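Local coordinates for acyl-[acyl-carrier-protein]--UDP-N-acetylglucosamine O-acyltransferase (Acinetobacter baumannii, PDB 4E6U) that catalyses transfer of an acyl chain from acyl carrier protein to UDP-N-acetylglucosamine, a step in lipopolysaccharide synthesis, at residues A[224-238]-A[253-265]. Numbering follows the deposited sequence. Where two conformers were deposited one is given.
With EDO (1,2-ethanediol), chain D; EDO (1,2-ethanediol), chain K; EDO (1,2-ethanediol), chain I.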
loop_
_atom_site.group_PDB
_atom_site.type_symbol
_atom_site.label_atom_id
_atom_site.label_comp_id
_atom_site.label_asym_id
_atom_site.label_seq_id
_atom_site.Cartn_x
_atom_site.Cartn_y
_atom_site.Cartn_z
ATOM N N ILE A 224 -8.645 -4.293 32.625
ATOM C CA ILE A 224 -9.319 -4.451 31.340
ATOM C C ILE A 224 -8.856 -5.708 30.590
ATOM O O ILE A 224 -9.674 -6.452 30.059
ATOM C CB ILE A 224 -9.077 -3.208 30.458
ATOM C CG1 ILE A 224 -9.715 -1.975 31.097
ATOM C CG2 ILE A 224 -9.676 -3.422 29.066
ATOM C CD1 ILE A 224 -9.239 -0.628 30.497
ATOM N N PHE A 225 -7.551 -5.932 30.567
ATOM C CA PHE A 225 -6.985 -6.925 29.665
ATOM C C PHE A 225 -6.534 -8.234 30.288
ATOM O O PHE A 225 -6.451 -9.238 29.582
ATOM C CB PHE A 225 -5.827 -6.290 28.880
ATOM C CG PHE A 225 -6.271 -5.199 27.938
ATOM C CD1 PHE A 225 -6.904 -5.516 26.738
ATOM C CD2 PHE A 225 -6.076 -3.868 28.261
ATOM C CE1 PHE A 225 -7.329 -4.511 25.883
ATOM C CE2 PHE A 225 -6.486 -2.847 27.391
ATOM C CZ PHE A 225 -7.111 -3.180 26.206
ATOM N N LYS A 226 -6.232 -8.233 31.581
ATOM C CA LYS A 226 -5.591 -9.401 32.205
ATOM C C LYS A 226 -6.446 -10.102 33.250
ATOM O O LYS A 226 -6.155 -11.231 33.633
ATOM C CB LYS A 226 -4.256 -9.003 32.835
ATOM C CG LYS A 226 -3.285 -8.294 31.893
ATOM C CD LYS A 226 -2.830 -9.235 30.802
ATOM C CE LYS A 226 -1.468 -8.827 30.269
ATOM N NZ LYS A 226 -1.017 -9.830 29.259
ATOM N N SER A 227 -7.513 -9.466 33.696
ATOM C CA SER A 227 -8.220 -9.980 34.870
ATOM C C SER A 227 -9.362 -10.908 34.571
ATOM O O SER A 227 -9.908 -11.507 35.496
ATOM C CB SER A 227 -8.720 -8.806 35.691
ATOM O OG SER A 227 -7.573 -8.086 36.131
ATOM N N GLY A 228 -9.768 -10.999 33.310
ATOM C CA GLY A 228 -10.924 -11.798 32.929
ATOM C C GLY A 228 -12.243 -11.067 33.089
ATOM O O GLY A 228 -13.299 -11.624 32.822
ATOM N N LEU A 229 -12.187 -9.814 33.528
ATOM C CA LEU A 229 -13.406 -9.029 33.666
ATOM C C LEU A 229 -13.941 -8.575 32.312
ATOM O O LEU A 229 -13.165 -8.327 31.388
ATOM C CB LEU A 229 -13.147 -7.793 34.531
ATOM C CG LEU A 229 -12.761 -8.090 35.984
ATOM C CD1 LEU A 229 -12.494 -6.763 36.681
ATOM C CD2 LEU A 229 -13.844 -8.867 36.706
ATOM N N THR A 230 -15.261 -8.458 32.207
ATOM C CA THR A 230 -15.892 -7.823 31.037
ATOM C C THR A 230 -15.571 -6.339 31.029
ATOM O O THR A 230 -15.098 -5.784 32.030
ATOM C CB THR A 230 -17.423 -8.003 31.031
ATOM O OG1 THR A 230 -17.994 -7.220 32.094
ATOM C CG2 THR A 230 -17.798 -9.482 31.174
ATOM N N SER A 231 -15.822 -5.678 29.905
ATOM C CA SER A 231 -15.619 -4.237 29.835
ATOM C C SER A 231 -16.381 -3.487 30.927
ATOM O O SER A 231 -15.815 -2.612 31.575
ATOM C CB SER A 231 -16.005 -3.694 28.451
ATOM O OG SER A 231 -15.116 -4.176 27.469
ATOM N N VAL A 232 -17.654 -3.840 31.132
ATOM C CA VAL A 232 -18.476 -3.164 32.136
ATOM C C VAL A 232 -17.923 -3.402 33.538
ATOM O O VAL A 232 -17.830 -2.478 34.357
ATOM C CB VAL A 232 -19.956 -3.606 32.044
ATOM C CG1 VAL A 232 -20.763 -3.030 33.191
ATOM C CG2 VAL A 232 -20.549 -3.178 30.692
ATOM N N GLN A 233 -17.495 -4.634 33.797
ATOM C CA GLN A 233 -16.906 -4.953 35.092
ATOM C C GLN A 233 -15.600 -4.207 35.322
ATOM O O GLN A 233 -15.349 -3.721 36.421
ATOM C CB GLN A 233 -16.699 -6.454 35.215
ATOM C CG GLN A 233 -18.007 -7.232 35.269
ATOM C CD GLN A 233 -17.858 -8.720 34.971
ATOM O OE1 GLN A 233 -16.782 -9.201 34.595
ATOM N NE2 GLN A 233 -18.942 -9.455 35.146
ATOM N N ALA A 234 -14.759 -4.102 34.289
ATOM C CA ALA A 234 -13.514 -3.367 34.430
ATOM C C ALA A 234 -13.782 -1.883 34.692
ATOM O O ALA A 234 -13.092 -1.261 35.500
ATOM C CB ALA A 234 -12.619 -3.558 33.178
ATOM N N ILE A 235 -14.791 -1.331 34.012
ATOM C CA ILE A 235 -15.187 0.061 34.243
ATOM C C ILE A 235 -15.559 0.270 35.713
ATOM O O ILE A 235 -15.114 1.235 36.346
ATOM C CB ILE A 235 -16.370 0.483 33.352
ATOM C CG1 ILE A 235 -15.917 0.633 31.896
ATOM C CG2 ILE A 235 -16.956 1.827 33.824
ATOM C CD1 ILE A 235 -17.081 0.664 30.936
ATOM N N ASP A 236 -16.332 -0.671 36.267
ATOM C CA ASP A 236 -16.739 -0.517 37.670
ATOM C C ASP A 236 -15.514 -0.451 38.576
ATOM O O ASP A 236 -15.447 0.356 39.516
ATOM C CB ASP A 236 -17.661 -1.664 38.107
ATOM C CG ASP A 236 -19.058 -1.586 37.503
ATOM O OD1 ASP A 236 -19.506 -0.471 37.137
ATOM O OD2 ASP A 236 -19.713 -2.645 37.406
ATOM N N GLN A 237 -14.518 -1.298 38.321
ATOM C CA GLN A 237 -13.305 -1.291 39.139
ATOM C C GLN A 237 -12.474 -0.034 38.967
ATOM O O GLN A 237 -11.915 0.493 39.935
ATOM C CB GLN A 237 -12.452 -2.537 38.866
ATOM C CG GLN A 237 -13.164 -3.848 39.245
ATOM C CD GLN A 237 -13.668 -3.837 40.682
ATOM O OE1 GLN A 237 -12.941 -3.435 41.597
ATOM N NE2 GLN A 237 -14.919 -4.269 40.878
ATOM N N ILE A 238 -12.399 0.466 37.732
ATOM C CA ILE A 238 -11.641 1.686 37.476
ATOM C C ILE A 238 -12.310 2.879 38.174
ATOM O O ILE A 238 -11.637 3.692 38.810
ATOM C CB ILE A 238 -11.460 1.920 35.948
ATOM C CG1 ILE A 238 -10.602 0.800 35.355
ATOM C CG2 ILE A 238 -10.777 3.258 35.679
ATOM C CD1 ILE A 238 -10.682 0.717 33.817
ATOM N N ILE A 253 -12.340 4.661 30.429
ATOM C CA ILE A 253 -13.743 4.376 30.669
ATOM C C ILE A 253 -14.591 4.719 29.437
ATOM O O ILE A 253 -15.390 3.909 28.987
ATOM C CB ILE A 253 -14.257 5.107 31.932
ATOM C CG1 ILE A 253 -13.588 4.502 33.180
ATOM C CG2 ILE A 253 -15.771 4.986 32.033
ATOM C CD1 ILE A 253 -13.732 5.352 34.445
ATOM N N ASP A 254 -14.349 5.900 28.865
ATOM C CA ASP A 254 -15.055 6.337 27.663
ATOM C C ASP A 254 -14.866 5.337 26.524
ATOM O O ASP A 254 -15.817 4.977 25.852
ATOM C CB ASP A 254 -14.560 7.708 27.189
ATOM C CG ASP A 254 -14.933 8.852 28.122
ATOM O OD1 ASP A 254 -15.871 8.723 28.955
ATOM O OD2 ASP A 254 -14.272 9.909 27.996
ATOM N N SER A 255 -13.626 4.888 26.300
ATOM C CA SER A 255 -13.374 3.879 25.263
ATOM C C SER A 255 -14.266 2.652 25.419
ATOM O O SER A 255 -14.843 2.153 24.456
ATOM C CB SER A 255 -11.913 3.420 25.299
ATOM O OG SER A 255 -11.025 4.480 25.009
ATOM N N LEU A 256 -14.349 2.144 26.646
ATOM C CA LEU A 256 -15.086 0.915 26.873
ATOM C C LEU A 256 -16.592 1.127 26.792
ATOM O O LEU A 256 -17.310 0.274 26.286
ATOM C CB LEU A 256 -14.679 0.305 28.210
ATOM C CG LEU A 256 -13.497 -0.690 28.137
ATOM C CD1 LEU A 256 -12.231 -0.174 27.411
ATOM C CD2 LEU A 256 -13.153 -1.121 29.553
ATOM N N GLU A 257 -17.048 2.294 27.235
ATOM C CA GLU A 257 -18.475 2.617 27.177
ATOM C C GLU A 257 -18.948 2.889 25.752
ATOM O O GLU A 257 -20.087 2.596 25.401
ATOM C CB GLU A 257 -18.783 3.805 28.089
ATOM C CG GLU A 257 -18.616 3.419 29.563
ATOM C CD GLU A 257 -19.056 4.464 30.568
ATOM O OE1 GLU A 257 -18.976 5.682 30.295
ATOM O OE2 GLU A 257 -19.470 4.038 31.672
ATOM N N GLN A 258 -18.053 3.419 24.920
ATOM C CA GLN A 258 -18.433 3.847 23.567
ATOM C C GLN A 258 -18.258 2.760 22.518
ATOM O O GLN A 258 -18.739 2.882 21.385
ATOM C CB GLN A 258 -17.646 5.098 23.181
ATOM C CG GLN A 258 -18.083 6.326 23.951
ATOM C CD GLN A 258 -17.097 7.476 23.863
ATOM O OE1 GLN A 258 -16.050 7.377 23.209
ATOM N NE2 GLN A 258 -17.420 8.576 24.530
ATOM N N SER A 259 -17.590 1.680 22.900
ATOM C CA SER A 259 -17.256 0.615 21.962
ATOM C C SER A 259 -18.477 -0.029 21.303
ATOM O O SER A 259 -19.461 -0.323 21.971
ATOM C CB SER A 259 -16.427 -0.453 22.671
ATOM O OG SER A 259 -16.057 -1.488 21.774
ATOM N N GLU A 260 -18.401 -0.232 19.987
ATOM C CA GLU A 260 -19.431 -0.954 19.243
ATOM C C GLU A 260 -18.942 -2.320 18.770
ATOM O O GLU A 260 -19.707 -3.280 18.716
ATOM C CB GLU A 260 -19.922 -0.120 18.055
ATOM C CG GLU A 260 -20.869 1.000 18.468
ATOM C CD GLU A 260 -21.333 1.874 17.314
ATOM O OE1 GLU A 260 -21.923 2.939 17.608
ATOM O OE2 GLU A 260 -21.119 1.513 16.125
ATOM N N ARG A 261 -17.659 -2.412 18.439
ATOM C CA ARG A 261 -17.111 -3.654 17.910
ATOM C C ARG A 261 -16.444 -4.505 18.977
ATOM O O ARG A 261 -15.908 -5.575 18.675
ATOM C CB ARG A 261 -16.135 -3.351 16.781
ATOM C CG ARG A 261 -16.852 -2.864 15.541
ATOM C CD ARG A 261 -15.925 -2.746 14.362
ATOM N NE ARG A 261 -15.204 -3.988 14.073
ATOM C CZ ARG A 261 -15.695 -5.021 13.393
ATOM N NH1 ARG A 261 -16.941 -5.000 12.918
ATOM N NH2 ARG A 261 -14.934 -6.092 13.195
ATOM N N GLY A 262 -16.481 -4.033 20.222
ATOM C CA GLY A 262 -15.662 -4.638 21.257
ATOM C C GLY A 262 -14.235 -4.116 21.133
ATOM O O GLY A 262 -13.955 -3.274 20.282
ATOM N N ILE A 263 -13.333 -4.619 21.968
ATOM C CA ILE A 263 -11.962 -4.092 22.018
ATOM C C ILE A 263 -10.881 -5.129 21.653
ATOM O O ILE A 263 -11.097 -6.339 21.796
ATOM C CB ILE A 263 -11.668 -3.404 23.384
ATOM C CG1 ILE A 263 -11.734 -4.421 24.525
ATOM C CG2 ILE A 263 -12.644 -2.233 23.639
ATOM C CD1 ILE A 263 -11.176 -3.890 25.837
ATOM N N VAL A 264 -9.730 -4.648 21.177
ATOM C CA VAL A 264 -8.590 -5.492 20.770
ATOM C C VAL A 264 -7.869 -6.099 21.964
ATOM O O VAL A 264 -7.522 -5.389 22.910
ATOM C CB VAL A 264 -7.525 -4.714 19.933
ATOM C CG1 VAL A 264 -8.074 -4.297 18.593
ATOM C CG2 VAL A 264 -6.969 -3.508 20.707
ATOM N N ARG A 265 -7.610 -7.403 21.901
ATOM C CA ARG A 265 -6.997 -8.103 23.030
ATOM C C ARG A 265 -5.839 -8.988 22.597
ATOM O O ARG A 265 -4.764 -8.951 23.206
ATOM C CB ARG A 265 -8.062 -8.928 23.742
ATOM C CG ARG A 265 -9.163 -8.073 24.345
ATOM C CD ARG A 265 -10.301 -8.909 24.896
ATOM N NE ARG A 265 -11.345 -8.064 25.478
ATOM C CZ ARG A 265 -11.353 -7.634 26.740
ATOM N NH1 ARG A 265 -10.356 -7.953 27.562
ATOM N NH2 ARG A 265 -12.355 -6.871 27.173
ATOM O OXT ARG A 265 -5.954 -9.758 21.633
HETATM C C1 EDO D . -15.162 -6.455 24.344
HETATM O O1 EDO D . -14.822 -6.745 25.705
HETATM C C2 EDO D . -15.038 -7.726 23.514
HETATM O O2 EDO D . -13.666 -8.133 23.478
HETATM C C1 EDO K . -16.993 -13.605 35.032
HETATM O O1 EDO K . -18.149 -12.938 35.588
HETATM C C2 EDO K . -15.901 -12.587 34.705
HETATM O O2 EDO K . -16.298 -11.763 33.596
HETATM C C1 EDO I . -18.205 -6.899 9.750
HETATM O O1 EDO I . -18.489 -5.507 9.931
HETATM C C2 EDO I . -18.350 -7.618 11.085
HETATM O O2 EDO I . -17.094 -8.199 11.450
HETATM O O HOH W 1 -12.417 -5.992 29.980
HETATM O O HOH W 2 -7.620 -9.425 27.066
#
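Leu256 reaches across to Ile224, Ser231 and Ile235 in the C-terminal helical domain that follows the left-handed parallel beta-helix of this hexapeptide-repeat acyltransferase. The segments 231-238 and 253-258 of two helices run nearly antiparallel, and isoleucines, each offering two arms, fill the seam. Leu256 CD2 and Ile224 CG1 meet tip to tip at 3.9 Å. Ile235 and Leu256 pass alongside each other head to tail, Ile235 CD1 against Leu256 CB; the same CD1 lies 3.4 Å from Glu257 CG. Glu257 suits its place because its methylenes cover the isoleucine while its carboxylate lies at the exposed margin. Farther along, Ile238 CG2 packs on Ile253 CD1.

The Ile263 side chain crosses that of Ile224 at about a right angle, CD1 against CG2. With CG1 between backbone N and carbonyl carbon (chi1 64°) and the chain extended beyond, CD1 also lies over one guanidinium face of Arg265. CG of Arg265 lies at the Phe225 ring edge, ring and guanidinium turned 57° against each other. Arg265's long arm brings NH1 to Ile224 O, a 3.0 Å hydrogen bond (N-H...O 153°) tilted from the carbonyl plane; one water joins that oxygen and Leu229 O to NH2. An ethanediol, probably from crystallisation, links NE and NH2 to Ser231 OG. Arg265 OXT is hydrogen-bonded to His195 ND1. Val264 O, buried without a hydrogen-bonding partner, sits near the Phe225 ring plane, 3.1 Å from Phe225 CE1.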